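Local coordinates for periplasmic protein (Legionella pneumophila subsp. pneumophila, PDB 4FGP) that binds calcium and, as a member of the bacterial transglutaminase-like cysteine proteinase family, probably acts as a periplasmic cysteine protease, at residues L107-A112 with A120-S125. Residues are numbered along the deposited sequence; the frame is centred on the assembly and turned at random.
Sequences LRITYA and AHMVLS
Strands 107-112 and 120-125 pair as the two arms of an antiparallel beta hairpin in the middle of the main sheet, with strand 153-159 beyond the first arm and 135-137 beyond the second. Reciprocal backbone hydrogen bonds at Arg-108/Ser-125, Thr-110/Val-123 and Ala-112/His-121 define the register; Thr-110 N to Val-123 O, 2.8 Å at 173°, is nearly straight. The bond from Ala-112 N to His-121 O is more bent, at 146°. On the face of Thr-110, the hydroxyls of Thr-110 and Ser-125 meet diagonally, OG1 to OG 2.8 Å. The face of Ile-109, Tyr-111 and Met-122 is mostly apolar. Met-122 extends with CG anti to its backbone N (chi1 178°), and this with an extended chi2 carries SD to 3.4 Å from Ile-109 CG2; the bend at chi3 then turns CE to the edge of the Tyr-111 ring, near its plane, 3.8 Å from Tyr-111 CD1. Leu-124 CD1 lies 4.0 Å from Ile-109 CG1, while Ala-120 CB approaches Tyr-111 obliquely, 3.3 Å from OH. Met-122 also touches Glu-87, a calcium ligand on helix 86-100. One buried hydrogen bond, in which either hydroxyl may donate, thus couples the two strands, aliphatic groups pack between them, and the Met-122 thioether chain links the hairpin to the calcium-site helix.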
loop_
_atom_site.group_PDB
_atom_site.type_symbol
_atom_site.label_atom_id
_atom_site.label_comp_id
_atom_site.label_asym_id
_atom_site.label_seq_id
_atom_site.Cartn_x
_atom_site.Cartn_y
_atom_site.Cartn_z
ATOM N N LEU A 107 1.090 4.362 9.459
ATOM C CA LEU A 107 0.593 3.981 8.132
ATOM C C LEU A 107 -0.736 3.244 8.225
ATOM O O LEU A 107 -0.863 2.251 8.948
ATOM C CB LEU A 107 1.607 3.090 7.414
ATOM C CG LEU A 107 2.968 3.746 7.137
ATOM C CD1 LEU A 107 4.019 2.713 6.761
ATOM C CD2 LEU A 107 2.836 4.789 6.042
ATOM N N ARG A 108 -1.722 3.725 7.477
ATOM C CA ARG A 108 -3.013 3.058 7.416
ATOM C C ARG A 108 -3.475 3.009 5.981
ATOM O O ARG A 108 -3.613 4.046 5.324
ATOM C CB ARG A 108 -4.032 3.795 8.272
ATOM C CG ARG A 108 -3.746 3.677 9.755
ATOM C CD ARG A 108 -4.782 4.369 10.603
ATOM N NE ARG A 108 -4.402 4.342 12.013
ATOM C CZ ARG A 108 -5.152 4.835 12.997
ATOM N NH1 ARG A 108 -6.319 5.397 12.725
ATOM N NH2 ARG A 108 -4.726 4.770 14.252
ATOM N N ILE A 109 -3.698 1.799 5.490
ATOM C CA ILE A 109 -4.287 1.627 4.164
ATOM C C ILE A 109 -5.734 2.097 4.273
ATOM O O ILE A 109 -6.448 1.697 5.195
ATOM C CB ILE A 109 -4.210 0.167 3.732
ATOM C CG1 ILE A 109 -2.737 -0.258 3.622
ATOM C CG2 ILE A 109 -4.886 -0.027 2.386
ATOM C CD1 ILE A 109 -2.541 -1.769 3.636
ATOM N N THR A 110 -6.156 2.966 3.360
ATOM C CA THR A 110 -7.451 3.642 3.499
ATOM C C THR A 110 -8.398 3.340 2.354
ATOM O O THR A 110 -8.076 3.579 1.198
ATOM C CB THR A 110 -7.267 5.174 3.611
ATOM O OG1 THR A 110 -6.475 5.467 4.771
ATOM C CG2 THR A 110 -8.618 5.867 3.771
ATOM N N TYR A 111 -9.576 2.818 2.697
ATOM C CA TYR A 111 -10.668 2.612 1.748
ATOM C C TYR A 111 -11.508 3.882 1.736
ATOM O O TYR A 111 -12.075 4.269 2.760
ATOM C CB TYR A 111 -11.518 1.450 2.235
ATOM C CG TYR A 111 -12.666 1.013 1.331
ATOM C CD1 TYR A 111 -12.527 -0.074 0.484
ATOM C CD2 TYR A 111 -13.894 1.653 1.378
ATOM C CE1 TYR A 111 -13.582 -0.498 -0.314
ATOM C CE2 TYR A 111 -14.950 1.234 0.585
ATOM C CZ TYR A 111 -14.783 0.165 -0.255
ATOM O OH TYR A 111 -15.830 -0.255 -1.042
ATOM N N ALA A 112 -11.589 4.529 0.580
ATOM C CA ALA A 112 -12.303 5.798 0.467
ATOM C C ALA A 112 -13.321 5.746 -0.659
ATOM O O ALA A 112 -13.198 4.943 -1.579
ATOM C CB ALA A 112 -11.331 6.933 0.240
ATOM N N ALA A 120 -15.493 3.212 -5.176
ATOM C CA ALA A 120 -14.538 3.103 -4.081
ATOM C C ALA A 120 -13.117 3.222 -4.631
ATOM O O ALA A 120 -12.840 2.830 -5.762
ATOM C CB ALA A 120 -14.720 1.801 -3.345
ATOM N N HIS A 121 -12.218 3.771 -3.825
ATOM C CA HIS A 121 -10.830 3.951 -4.244
ATOM C C HIS A 121 -9.953 3.860 -3.017
ATOM O O HIS A 121 -10.197 4.539 -2.024
ATOM C CB HIS A 121 -10.626 5.306 -4.918
ATOM C CG HIS A 121 -9.269 5.465 -5.536
ATOM N ND1 HIS A 121 -8.897 4.802 -6.692
ATOM C CD2 HIS A 121 -8.191 6.188 -5.158
ATOM C CE1 HIS A 121 -7.653 5.119 -6.999
ATOM N NE2 HIS A 121 -7.199 5.969 -6.085
ATOM N N MET A 122 -8.935 3.014 -3.085
ATOM C CA MET A 122 -8.045 2.800 -1.953
ATOM C C MET A 122 -6.727 3.548 -2.143
ATOM O O MET A 122 -6.217 3.645 -3.252
ATOM C CB MET A 122 -7.779 1.309 -1.801
ATOM C CG MET A 122 -6.833 0.963 -0.693
ATOM S SD MET A 122 -7.202 -0.676 -0.084
ATOM C CE MET A 122 -8.722 -0.322 0.744
ATOM N N VAL A 123 -6.193 4.083 -1.045
ATOM C CA VAL A 123 -4.919 4.793 -1.046
ATOM C C VAL A 123 -4.165 4.373 0.203
ATOM O O VAL A 123 -4.713 3.647 1.039
ATOM C CB VAL A 123 -5.139 6.320 -0.993
ATOM C CG1 VAL A 123 -5.846 6.788 -2.264
ATOM C CG2 VAL A 123 -5.963 6.697 0.239
ATOM N N LEU A 124 -2.917 4.818 0.340
ATOM C CA LEU A 124 -2.196 4.662 1.603
ATOM C C LEU A 124 -2.105 6.012 2.302
ATOM O O LEU A 124 -1.679 6.996 1.703
ATOM C CB LEU A 124 -0.788 4.120 1.344
ATOM C CG LEU A 124 0.104 3.976 2.579
ATOM C CD1 LEU A 124 -0.596 3.098 3.630
ATOM C CD2 LEU A 124 1.473 3.422 2.184
ATOM N N SER A 125 -2.499 6.062 3.575
ATOM C CA SER A 125 -2.429 7.300 4.348
ATOM C C SER A 125 -1.258 7.270 5.326
ATOM O O SER A 125 -1.080 6.303 6.054
ATOM C CB SER A 125 -3.733 7.513 5.136
ATOM O OG SER A 125 -4.828 7.707 4.261
#